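Local coordinates for protein beta-galactosidase (Geobacillus stearothermophilus, PDB 4OIF) that probably hydrolyses terminal non-reducing beta-D-galactose residues in beta-D-galactosides, as a zinc-binding glycoside hydrolase of family 42, at residues Leu620-Glu625 with Gln651-Glu656; Val641-Phe646 with Ile672-Tyr677; Val479-Ile484 with Gly516-Leu521; Arg486-Val491 with Leu521-Gly526. One frame throughout, in Å; residues are numbered along the deposited sequence. Where two conformers were deposited one is given.

Contact 1: residues Leu620-Glu625 with Gln651-Glu656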
# COMPACT_ATOMS: atom_id res chain seq x y z
N LEU A 620 -28.78 -38.75 -5.75
CA LEU A 620 -30.22 -38.75 -5.61
C LEU A 620 -30.76 -37.41 -6.06
O LEU A 620 -30.38 -36.38 -5.52
CB LEU A 620 -30.64 -39.02 -4.16
CG LEU A 620 -32.15 -38.95 -3.90
CD1 LEU A 620 -32.89 -40.14 -4.53
CD2 LEU A 620 -32.44 -38.87 -2.41
N PHE A 621 -31.64 -37.43 -7.05
CA PHE A 621 -32.24 -36.19 -7.50
C PHE A 621 -33.17 -35.61 -6.44
O PHE A 621 -34.03 -36.31 -5.91
CB PHE A 621 -33.01 -36.38 -8.81
CG PHE A 621 -33.72 -35.13 -9.25
CD1 PHE A 621 -33.03 -34.10 -9.85
CD2 PHE A 621 -35.08 -34.98 -9.02
CE1 PHE A 621 -33.68 -32.93 -10.24
CE2 PHE A 621 -35.74 -33.81 -9.41
CZ PHE A 621 -35.04 -32.79 -10.02
N VAL A 622 -32.98 -34.34 -6.13
CA VAL A 622 -33.91 -33.63 -5.28
C VAL A 622 -34.27 -32.34 -6.00
O VAL A 622 -33.39 -31.62 -6.45
CB VAL A 622 -33.33 -33.30 -3.90
CG1 VAL A 622 -34.33 -32.50 -3.08
CG2 VAL A 622 -32.91 -34.57 -3.17
N LYS A 623 -35.56 -32.04 -6.11
CA LYS A 623 -36.00 -30.79 -6.73
C LYS A 623 -35.90 -29.64 -5.73
O LYS A 623 -36.42 -29.73 -4.62
CB LYS A 623 -37.43 -30.93 -7.24
CG LYS A 623 -38.06 -29.66 -7.76
CD LYS A 623 -39.31 -29.98 -8.57
CE LYS A 623 -39.94 -28.73 -9.18
NZ LYS A 623 -40.42 -27.77 -8.13
N HIS A 624 -35.21 -28.57 -6.13
CA HIS A 624 -34.97 -27.44 -5.23
C HIS A 624 -34.58 -26.17 -5.98
O HIS A 624 -34.23 -26.20 -7.16
CB HIS A 624 -33.87 -27.80 -4.21
CG HIS A 624 -32.54 -28.08 -4.83
ND1 HIS A 624 -31.73 -27.09 -5.35
CD2 HIS A 624 -31.88 -29.25 -5.04
CE1 HIS A 624 -30.63 -27.63 -5.84
NE2 HIS A 624 -30.69 -28.94 -5.66
N GLU A 625 -34.64 -25.04 -5.28
CA GLU A 625 -34.17 -23.76 -5.78
C GLU A 625 -32.68 -23.58 -5.55
O GLU A 625 -32.05 -24.36 -4.81
CB GLU A 625 -34.93 -22.61 -5.12
CG GLU A 625 -36.44 -22.70 -5.29
CD GLU A 625 -36.86 -22.66 -6.76
OE1 GLU A 625 -36.13 -22.07 -7.58
OE2 GLU A 625 -37.90 -23.24 -7.09
N GLN A 651 -37.44 -23.04 2.39
CA GLN A 651 -37.03 -23.64 1.14
C GLN A 651 -37.74 -24.96 0.86
O GLN A 651 -37.56 -25.94 1.57
CB GLN A 651 -35.52 -23.81 1.15
CG GLN A 651 -34.92 -23.77 -0.20
CD GLN A 651 -35.02 -22.42 -0.87
OE1 GLN A 651 -35.63 -22.30 -1.93
NE2 GLN A 651 -34.41 -21.40 -0.28
N ALA A 652 -38.57 -24.98 -0.18
CA ALA A 652 -39.32 -26.18 -0.54
C ALA A 652 -38.47 -27.11 -1.40
O ALA A 652 -37.87 -26.70 -2.39
CB ALA A 652 -40.61 -25.82 -1.27
N VAL A 653 -38.45 -28.37 -1.02
CA VAL A 653 -37.55 -29.33 -1.59
C VAL A 653 -38.43 -30.53 -1.93
O VAL A 653 -39.44 -30.72 -1.28
CB VAL A 653 -36.39 -29.63 -0.58
CG1 VAL A 653 -36.11 -31.10 -0.44
CG2 VAL A 653 -35.15 -28.79 -0.90
N VAL A 654 -38.12 -31.29 -2.97
CA VAL A 654 -38.99 -32.42 -3.31
C VAL A 654 -38.20 -33.69 -3.63
O VAL A 654 -37.36 -33.70 -4.54
CB VAL A 654 -39.92 -32.09 -4.52
CG1 VAL A 654 -40.86 -33.25 -4.79
CG2 VAL A 654 -40.71 -30.83 -4.28
N LEU A 655 -38.48 -34.75 -2.88
CA LEU A 655 -37.89 -36.07 -3.10
C LEU A 655 -38.85 -36.91 -3.93
O LEU A 655 -40.02 -37.00 -3.59
CB LEU A 655 -37.63 -36.75 -1.76
CG LEU A 655 -36.47 -36.28 -0.88
CD1 LEU A 655 -36.82 -36.47 0.58
CD2 LEU A 655 -35.25 -37.10 -1.21
N GLU A 656 -38.36 -37.52 -5.01
CA GLU A 656 -39.22 -38.35 -5.86
C GLU A 656 -39.28 -39.80 -5.37
O GLU A 656 -40.33 -40.43 -5.40
CB GLU A 656 -38.74 -38.33 -7.32
CG GLU A 656 -39.05 -37.03 -8.04
CD GLU A 656 -38.44 -36.97 -9.43
OE1 GLU A 656 -37.71 -37.91 -9.82
OE2 GLU A 656 -38.69 -35.97 -10.13
O HOH W 1 -39.14 -27.26 -5.03
O HOH W 2 -35.90 -25.12 -2.75
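Lys623 O is held twice by the facing chain. It accepts the N-H of Val654 at 2.8 Å (N to O), and the CA of Val653 comes up beside that bond as a CA-H...O contact. The return bond runs from Lys623 N to Val654 O at 2.9 Å and is straighter, 161° at the hydrogen. It meets the carbonyl in its plane, on a lone pair. Lys623 and Val654 therefore form an antiparallel hydrogen-bonded pair, with CB to CB at 3.9 Å. This pair makes the short strand 622-623 an edge of a three-stranded antiparallel sheet in the C-terminal part of the chain, whose middle strand 651-655 has 671-674 on its other side.

The opposite face of the sheet is apolar and buried. Val622 CG1 meets Val653 CG1 at 3.5 Å. It is placed there by a first torsion that sets CG1 opposite the backbone N (chi1 178°). The Leu620 side chain crosses that of Leu655 at about a right angle, CD2 to CD2 at 3.5 Å. Val630 and Ile643 add to this side.

Toward Glu625 the backbones part and water fills in. One water accepts from Glu625 N and donates to Gln651 OE1 and to Ala652 O. The His624 ring turns away from 651-656: its ND1 donates to Glu625 O at 2.8 Å, and its NE2 bonds to Asp453.

Contact 2: residues Val641-Phe646 with Ile672-Tyr677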
# COMPACT_ATOMS: atom_id res chain seq x y z
N VAL A 641 -27.43 -39.15 1.73
CA VAL A 641 -27.66 -37.94 0.99
C VAL A 641 -27.88 -36.77 1.94
O VAL A 641 -28.65 -36.85 2.87
CB VAL A 641 -28.85 -38.12 0.04
CG1 VAL A 641 -29.05 -36.88 -0.81
CG2 VAL A 641 -28.63 -39.36 -0.83
N PHE A 642 -27.16 -35.69 1.69
CA PHE A 642 -27.27 -34.48 2.49
C PHE A 642 -28.01 -33.41 1.69
O PHE A 642 -27.57 -33.03 0.60
CB PHE A 642 -25.88 -33.95 2.88
CG PHE A 642 -25.14 -34.82 3.85
CD1 PHE A 642 -24.62 -36.05 3.46
CD2 PHE A 642 -24.93 -34.40 5.15
CE1 PHE A 642 -23.92 -36.85 4.36
CE2 PHE A 642 -24.22 -35.19 6.06
CZ PHE A 642 -23.72 -36.42 5.66
N ILE A 643 -29.12 -32.94 2.24
CA ILE A 643 -29.87 -31.84 1.65
C ILE A 643 -29.69 -30.59 2.50
O ILE A 643 -30.22 -30.48 3.60
CB ILE A 643 -31.36 -32.20 1.51
CG1 ILE A 643 -31.51 -33.60 0.89
CG2 ILE A 643 -32.07 -31.14 0.69
CD1 ILE A 643 -32.96 -34.12 0.83
N MET A 644 -28.92 -29.64 1.98
CA MET A 644 -28.43 -28.51 2.76
C MET A 644 -28.95 -27.16 2.27
O MET A 644 -28.75 -26.77 1.12
CB MET A 644 -26.90 -28.53 2.77
CG MET A 644 -26.33 -29.84 3.29
SD MET A 644 -24.57 -30.05 2.97
CE MET A 644 -24.53 -30.23 1.19
N ASN A 645 -29.63 -26.43 3.14
CA ASN A 645 -30.15 -25.12 2.78
C ASN A 645 -29.13 -24.02 3.07
O ASN A 645 -29.07 -23.52 4.19
CB ASN A 645 -31.46 -24.84 3.51
CG ASN A 645 -32.08 -23.52 3.10
OD1 ASN A 645 -31.59 -22.82 2.21
ND2 ASN A 645 -33.19 -23.17 3.76
N PHE A 646 -28.34 -23.65 2.07
CA PHE A 646 -27.38 -22.57 2.25
C PHE A 646 -27.98 -21.20 1.92
O PHE A 646 -27.33 -20.35 1.31
CB PHE A 646 -26.13 -22.83 1.39
CG PHE A 646 -25.16 -23.83 1.99
CD1 PHE A 646 -24.39 -23.50 3.10
CD2 PHE A 646 -25.01 -25.10 1.43
CE1 PHE A 646 -23.49 -24.42 3.65
CE2 PHE A 646 -24.12 -26.02 1.97
CZ PHE A 646 -23.36 -25.68 3.10
N ILE A 672 -40.75 -31.37 1.18
CA ILE A 672 -40.20 -31.12 2.50
C ILE A 672 -39.87 -29.64 2.59
O ILE A 672 -39.26 -29.10 1.68
CB ILE A 672 -38.93 -31.94 2.76
CG1 ILE A 672 -39.25 -33.43 2.76
CG2 ILE A 672 -38.26 -31.50 4.06
CD1 ILE A 672 -40.29 -33.83 3.77
N MET A 673 -40.27 -28.98 3.68
CA MET A 673 -39.84 -27.60 3.90
C MET A 673 -38.56 -27.57 4.73
O MET A 673 -38.42 -28.31 5.70
CB MET A 673 -40.92 -26.78 4.60
CG MET A 673 -42.13 -26.44 3.74
SD MET A 673 -41.76 -25.60 2.17
CE MET A 673 -40.76 -24.22 2.73
N LEU A 674 -37.63 -26.72 4.33
CA LEU A 674 -36.39 -26.52 5.08
C LEU A 674 -36.39 -25.12 5.65
O LEU A 674 -36.56 -24.14 4.92
CB LEU A 674 -35.17 -26.73 4.17
CG LEU A 674 -35.04 -28.10 3.48
CD1 LEU A 674 -33.90 -28.11 2.47
CD2 LEU A 674 -34.81 -29.18 4.50
N ASP A 675 -36.23 -25.01 6.97
CA ASP A 675 -36.01 -23.70 7.57
C ASP A 675 -34.63 -23.22 7.16
O ASP A 675 -33.82 -24.01 6.64
CB ASP A 675 -36.12 -23.75 9.10
CG ASP A 675 -37.47 -24.26 9.56
OD1 ASP A 675 -38.51 -23.73 9.10
OD2 ASP A 675 -37.49 -25.20 10.38
N LYS A 676 -34.36 -21.94 7.40
CA LYS A 676 -33.03 -21.38 7.19
C LYS A 676 -31.95 -22.30 7.76
O LYS A 676 -32.04 -22.76 8.91
CB LYS A 676 -32.93 -19.98 7.82
CG LYS A 676 -31.58 -19.30 7.62
CD LYS A 676 -31.22 -18.40 8.78
CE LYS A 676 -32.23 -17.30 8.99
NZ LYS A 676 -32.03 -16.59 10.27
N TYR A 677 -30.95 -22.59 6.93
CA TYR A 677 -29.75 -23.33 7.32
C TYR A 677 -30.02 -24.77 7.72
O TYR A 677 -29.13 -25.47 8.20
CB TYR A 677 -29.02 -22.62 8.47
CG TYR A 677 -28.46 -21.27 8.10
CD1 TYR A 677 -28.27 -20.91 6.77
CD2 TYR A 677 -28.11 -20.36 9.08
CE1 TYR A 677 -27.76 -19.67 6.43
CE2 TYR A 677 -27.60 -19.12 8.76
CZ TYR A 677 -27.42 -18.77 7.44
OH TYR A 677 -26.91 -17.53 7.14
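Asn645 reaches across to the turn after strand 671-674 and donates from ND2 to Asp675 O at 3.1 Å. The bond is bent, 145° at the hydrogen, and the amide nitrogen sits well above the carbonyl plane. With CG opposite the backbone N (chi1 -177°), the amide points toward the turn at Asp675. Its ND2 also bonds to Glu649 O, and its OD1 to Thr647, which fixes the flip of the group. The backbone joins in: Tyr677 CA lies 3.2 Å from Asn645 O in a CA-H...O contact, and this oxygen also lies at the edge of the Tyr677 ring. With a leucine in place of Asn645, the carbonyls of Asp675 and Glu649 would probably lose their common N-H donor and the turn would be less firmly held.

The Asn645 and Tyr677 side is buried and close. Asp675 and Lys676 lie on the solvent side and point their side chains away; Asp675 OD1 pairs with Lys650 instead. Farther along the strands the packing is apolar and less close, with Ile643 CG2 and Leu674 CD1 meeting at 4.0 Å. Ile643 belongs to a five-stranded antiparallel sheet and Leu674 to a three-stranded one. Two antiparallel sheets packed through such side chains are consistent with a beta-sandwich-like C-terminal domain.

Contact 3: residues Val479-Ile484 with Gly516-Leu521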
# COMPACT_ATOMS: atom_id res chain seq x y z
N VAL A 479 1.78 -26.87 -19.27
CA VAL A 479 1.48 -28.29 -19.40
C VAL A 479 2.63 -29.02 -20.11
O VAL A 479 3.19 -28.53 -21.08
CB VAL A 479 0.15 -28.51 -20.18
CG1 VAL A 479 0.29 -28.07 -21.64
CG2 VAL A 479 -0.30 -29.96 -20.08
N SER A 480 2.99 -30.19 -19.61
CA SER A 480 4.10 -30.94 -20.20
C SER A 480 3.66 -31.72 -21.43
O SER A 480 2.47 -31.94 -21.64
CB SER A 480 4.71 -31.91 -19.17
OG SER A 480 3.85 -33.01 -18.88
N GLU A 481 4.63 -32.15 -22.23
CA GLU A 481 4.37 -33.04 -23.35
C GLU A 481 3.64 -34.29 -22.87
O GLU A 481 2.71 -34.78 -23.51
CB GLU A 481 5.67 -33.43 -24.05
CG GLU A 481 6.41 -32.29 -24.71
CD GLU A 481 6.12 -32.21 -26.20
OE1 GLU A 481 5.01 -32.60 -26.61
OE2 GLU A 481 7.01 -31.77 -26.96
N GLU A 482 4.07 -34.80 -21.72
CA GLU A 482 3.55 -36.03 -21.17
C GLU A 482 2.08 -35.91 -20.77
O GLU A 482 1.25 -36.79 -21.10
CB GLU A 482 4.41 -36.45 -19.98
CG GLU A 482 3.81 -37.54 -19.12
CD GLU A 482 4.73 -37.91 -17.98
OE1 GLU A 482 5.87 -38.32 -18.26
OE2 GLU A 482 4.31 -37.78 -16.80
N THR A 483 1.74 -34.82 -20.07
CA THR A 483 0.35 -34.56 -19.73
C THR A 483 -0.51 -34.35 -20.97
O THR A 483 -1.64 -34.83 -21.03
CB THR A 483 0.18 -33.31 -18.83
OG1 THR A 483 0.87 -33.52 -17.59
CG2 THR A 483 -1.30 -33.05 -18.56
N ILE A 484 0.03 -33.65 -21.97
CA ILE A 484 -0.66 -33.50 -23.24
C ILE A 484 -0.97 -34.86 -23.87
O ILE A 484 -2.07 -35.10 -24.31
CB ILE A 484 0.16 -32.66 -24.25
CG1 ILE A 484 0.14 -31.18 -23.87
CG2 ILE A 484 -0.42 -32.79 -25.65
CD1 ILE A 484 1.10 -30.33 -24.71
N GLY A 516 3.57 -22.44 -33.24
CA GLY A 516 2.14 -22.68 -33.20
C GLY A 516 1.81 -23.70 -32.13
O GLY A 516 2.69 -24.28 -31.50
N TRP A 517 0.53 -23.91 -31.94
CA TRP A 517 0.07 -24.86 -30.95
C TRP A 517 0.54 -26.27 -31.07
O TRP A 517 0.75 -26.77 -32.18
CB TRP A 517 -1.44 -24.86 -30.93
CG TRP A 517 -1.70 -24.20 -29.76
CD1 TRP A 517 -1.05 -23.09 -29.32
CD2 TRP A 517 -2.56 -24.61 -28.72
NE1 TRP A 517 -1.49 -22.76 -28.09
CE2 TRP A 517 -2.42 -23.68 -27.69
CE3 TRP A 517 -3.47 -25.66 -28.58
CZ2 TRP A 517 -3.15 -23.75 -26.56
CZ3 TRP A 517 -4.19 -25.73 -27.45
CH2 TRP A 517 -4.03 -24.79 -26.44
N HIS A 518 0.71 -26.91 -29.92
CA HIS A 518 1.21 -28.27 -29.91
C HIS A 518 0.31 -29.11 -30.78
O HIS A 518 -0.92 -29.04 -30.67
CB HIS A 518 1.29 -28.86 -28.50
CG HIS A 518 1.91 -30.22 -28.44
ND1 HIS A 518 1.34 -31.33 -29.03
CD2 HIS A 518 3.07 -30.65 -27.88
CE1 HIS A 518 2.11 -32.38 -28.82
NE2 HIS A 518 3.16 -32.00 -28.13
N GLN A 519 0.95 -29.85 -31.68
CA GLN A 519 0.30 -30.70 -32.66
C GLN A 519 -0.86 -31.53 -32.10
O GLN A 519 -1.95 -31.55 -32.68
CB GLN A 519 1.34 -31.65 -33.28
CG GLN A 519 0.77 -32.65 -34.27
CD GLN A 519 1.85 -33.48 -34.91
OE1 GLN A 519 3.04 -33.20 -34.76
NE2 GLN A 519 1.45 -34.52 -35.65
N ASP A 520 -0.60 -32.20 -30.98
CA ASP A 520 -1.58 -33.07 -30.34
C ASP A 520 -2.84 -32.32 -29.97
O ASP A 520 -3.94 -32.77 -30.28
CB ASP A 520 -0.99 -33.73 -29.09
CG ASP A 520 -0.02 -34.86 -29.41
OD1 ASP A 520 0.08 -35.25 -30.60
OD2 ASP A 520 0.63 -35.38 -28.47
N LEU A 521 -2.69 -31.16 -29.32
CA LEU A 521 -3.83 -30.33 -28.94
C LEU A 521 -4.59 -29.81 -30.16
O LEU A 521 -5.83 -29.80 -30.18
CB LEU A 521 -3.38 -29.16 -28.05
CG LEU A 521 -2.72 -29.53 -26.72
CD1 LEU A 521 -2.21 -28.28 -26.07
CD2 LEU A 521 -3.66 -30.29 -25.78
O HOH W 3 2.77 -35.21 -26.15
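His518 and Glu481 meet where two helices begin, in the trimerisation domain. His518 is the N-cap of helix 519-525, and Ser480 holds the same position before helix 481-492. The imidazole is used on three sides. At one edge NE2 donates to Glu481 OE1; the modelled 2.5 Å is very short and doubtful as a length. The carboxylate stands almost upright against the ring, their planes 84° apart. A bend in the middle of the glutamate chain (chi2 -98°) brings OE1 to this edge. At another edge ND1 accepts from Asp520 N at 2.9 Å, close to the ring plane; this is the capping bond. Over one face lies Ile484 CD1, 4.1 Å from the ring centroid, a CH-pi contact. Together the two edge bonds probably fix the turn of the ring. A phenylalanine in this place would probably leave the Glu481 carboxylate without its N-H partner and the backbone N-H of Asp520 without its cap.

Ile484 is the apolar centre of the contact. Its side chain points toward 516-521, lies over the His518 face and slants past Asp520. On its other branch, Ile484 CG2 lies 3.6 Å from Asp520 CB and 4.1 Å from Leu521 CD2.

Contact 4: residues Arg486-Val491 with Leu521-Gly526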
# COMPACT_ATOMS: atom_id res chain seq x y z
N ARG A 486 -1.26 -37.68 -22.34
CA ARG A 486 -2.31 -38.31 -21.55
C ARG A 486 -3.70 -37.75 -21.91
O ARG A 486 -4.66 -38.50 -22.07
CB ARG A 486 -2.02 -38.18 -20.05
CG ARG A 486 -0.80 -38.98 -19.63
CD ARG A 486 -0.34 -38.65 -18.25
NE ARG A 486 -1.35 -39.00 -17.27
CZ ARG A 486 -1.69 -38.25 -16.23
NH1 ARG A 486 -1.09 -37.08 -16.01
NH2 ARG A 486 -2.63 -38.68 -15.40
N LEU A 487 -3.79 -36.44 -22.07
CA LEU A 487 -5.03 -35.80 -22.49
C LEU A 487 -5.50 -36.35 -23.83
O LEU A 487 -6.69 -36.65 -24.04
CB LEU A 487 -4.85 -34.28 -22.56
CG LEU A 487 -4.58 -33.63 -21.21
CD1 LEU A 487 -4.26 -32.14 -21.35
CD2 LEU A 487 -5.74 -33.86 -20.22
N LYS A 488 -4.54 -36.50 -24.74
CA LYS A 488 -4.79 -37.00 -26.08
C LYS A 488 -5.41 -38.40 -26.01
O LYS A 488 -6.47 -38.66 -26.60
CB LYS A 488 -3.47 -37.01 -26.87
CG LYS A 488 -3.59 -37.35 -28.34
CD LYS A 488 -2.20 -37.54 -28.91
CE LYS A 488 -2.22 -37.78 -30.40
NZ LYS A 488 -0.88 -38.22 -30.87
N GLU A 489 -4.76 -39.29 -25.26
CA GLU A 489 -5.30 -40.64 -25.07
C GLU A 489 -6.68 -40.63 -24.45
O GLU A 489 -7.56 -41.39 -24.85
CB GLU A 489 -4.37 -41.49 -24.20
CG GLU A 489 -3.15 -41.98 -24.95
CD GLU A 489 -3.51 -42.88 -26.12
OE1 GLU A 489 -3.79 -44.07 -25.89
OE2 GLU A 489 -3.50 -42.38 -27.27
N PHE A 490 -6.85 -39.75 -23.47
CA PHE A 490 -8.11 -39.63 -22.75
C PHE A 490 -9.23 -39.32 -23.73
O PHE A 490 -10.26 -39.97 -23.72
CB PHE A 490 -8.01 -38.57 -21.66
CG PHE A 490 -9.34 -38.18 -21.08
CD1 PHE A 490 -9.98 -39.00 -20.17
CD2 PHE A 490 -9.97 -37.01 -21.47
CE1 PHE A 490 -11.22 -38.65 -19.65
CE2 PHE A 490 -11.21 -36.65 -20.96
CZ PHE A 490 -11.83 -37.46 -20.04
N VAL A 491 -9.03 -38.32 -24.59
CA VAL A 491 -10.08 -37.98 -25.54
C VAL A 491 -10.27 -39.11 -26.54
O VAL A 491 -11.40 -39.44 -26.91
CB VAL A 491 -9.78 -36.67 -26.30
CG1 VAL A 491 -10.86 -36.41 -27.37
CG2 VAL A 491 -9.70 -35.50 -25.34
N LEU A 521 -2.69 -31.16 -29.32
CA LEU A 521 -3.83 -30.33 -28.94
C LEU A 521 -4.59 -29.81 -30.16
O LEU A 521 -5.83 -29.80 -30.18
CB LEU A 521 -3.38 -29.16 -28.05
CG LEU A 521 -2.72 -29.53 -26.72
CD1 LEU A 521 -2.21 -28.28 -26.07
CD2 LEU A 521 -3.66 -30.29 -25.78
N ARG A 522 -3.86 -29.37 -31.18
CA ARG A 522 -4.47 -28.88 -32.41
C ARG A 522 -5.37 -29.97 -33.00
O ARG A 522 -6.54 -29.72 -33.33
CB ARG A 522 -3.42 -28.46 -33.45
CG ARG A 522 -4.06 -27.95 -34.75
CD ARG A 522 -3.06 -27.69 -35.89
NE ARG A 522 -2.38 -28.91 -36.31
CZ ARG A 522 -1.06 -29.09 -36.24
NH1 ARG A 522 -0.30 -28.12 -35.76
NH2 ARG A 522 -0.51 -30.23 -36.63
N GLU A 523 -4.82 -31.17 -33.10
CA GLU A 523 -5.55 -32.32 -33.61
C GLU A 523 -6.78 -32.61 -32.76
O GLU A 523 -7.88 -32.78 -33.29
CB GLU A 523 -4.65 -33.55 -33.65
CG GLU A 523 -3.81 -33.68 -34.91
CD GLU A 523 -2.76 -34.78 -34.79
OE1 GLU A 523 -2.81 -35.55 -33.81
OE2 GLU A 523 -1.88 -34.86 -35.67
N MET A 524 -6.58 -32.67 -31.45
CA MET A 524 -7.66 -32.98 -30.52
C MET A 524 -8.84 -32.03 -30.68
O MET A 524 -9.98 -32.47 -30.88
CB MET A 524 -7.15 -32.92 -29.08
CG MET A 524 -6.21 -34.04 -28.71
SD MET A 524 -5.25 -33.68 -27.23
CE MET A 524 -6.60 -33.51 -26.07
N PHE A 525 -8.56 -30.74 -30.61
CA PHE A 525 -9.60 -29.72 -30.59
C PHE A 525 -10.03 -29.28 -31.99
O PHE A 525 -11.02 -28.57 -32.14
CB PHE A 525 -9.13 -28.51 -29.78
CG PHE A 525 -9.01 -28.78 -28.30
CD1 PHE A 525 -10.11 -28.60 -27.46
CD2 PHE A 525 -7.81 -29.23 -27.76
CE1 PHE A 525 -10.01 -28.86 -26.10
CE2 PHE A 525 -7.70 -29.48 -26.40
CZ PHE A 525 -8.81 -29.30 -25.56
N GLY A 526 -9.28 -29.69 -33.01
CA GLY A 526 -9.61 -29.32 -34.37
C GLY A 526 -9.59 -27.82 -34.60
O GLY A 526 -10.29 -27.29 -35.46
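Two neighbouring, nearly parallel helices pack side by side here, with Met524 of one set against Leu487, Lys488 and Val491 of the other. The axes of 486-491 and 521-525 pass 10.3 Å apart at 21°. Met524 carries the contact. Its sulfur lies over the backbone of the facing helix, with SD 3.5 Å from Lys488 CA and 3.8 Å from Lys488 CB. A turn at the last torsion (chi3 61°) then swings the methyl along that helix. There CE lies 3.8 Å from Val491 CG2 and 4.0 Å from Leu487 CB. It also comes close to Leu487 O, which takes the helical bond from Val491 N.

Both helices cover the mixed sheet of the trimerisation domain. Val491 and Met524 rest on Leu497 of strand 496-500 and on Tyr586 of strand 579-586, while Leu487 reaches Leu471 of strand 470-473. The methionine thus lies buried between helix and sheet.

The polar side is looser. Lys488 is fully extended and runs past Glu523. Its NZ stays 4.4 Å from Glu523 OE1, too far for a salt bridge, though the opposite charges probably still attract. The ammonium group forms its salt bridge with Asp520 instead. Glu523 OE2 has a weak hydrogen bond from Gln519 NE2, one turn earlier in the same helix.

Overall arrangement
The four contacts form two pairs. Contacts 1 and 2 belong to the C-terminal beta region, with centres about 10 Å apart. They are joined through strands 651-655 and 671-674 by two probable hydrogen bonds, Ile672 N to Val653 O and Leu674 N to Gln651 O, each 2.9 Å. Contacts 3 and 4 lie in the trimerisation domain, with centres about 8 Å apart. They use the same two helices, share Leu521, and are linked by a salt bridge of 3.1 Å between Asp520 OD1 and Lys488 NZ. The pairs do not touch; their centres are about 38 to 45 Å apart. All four lie away from the zinc site and the predicted catalytic glutamates.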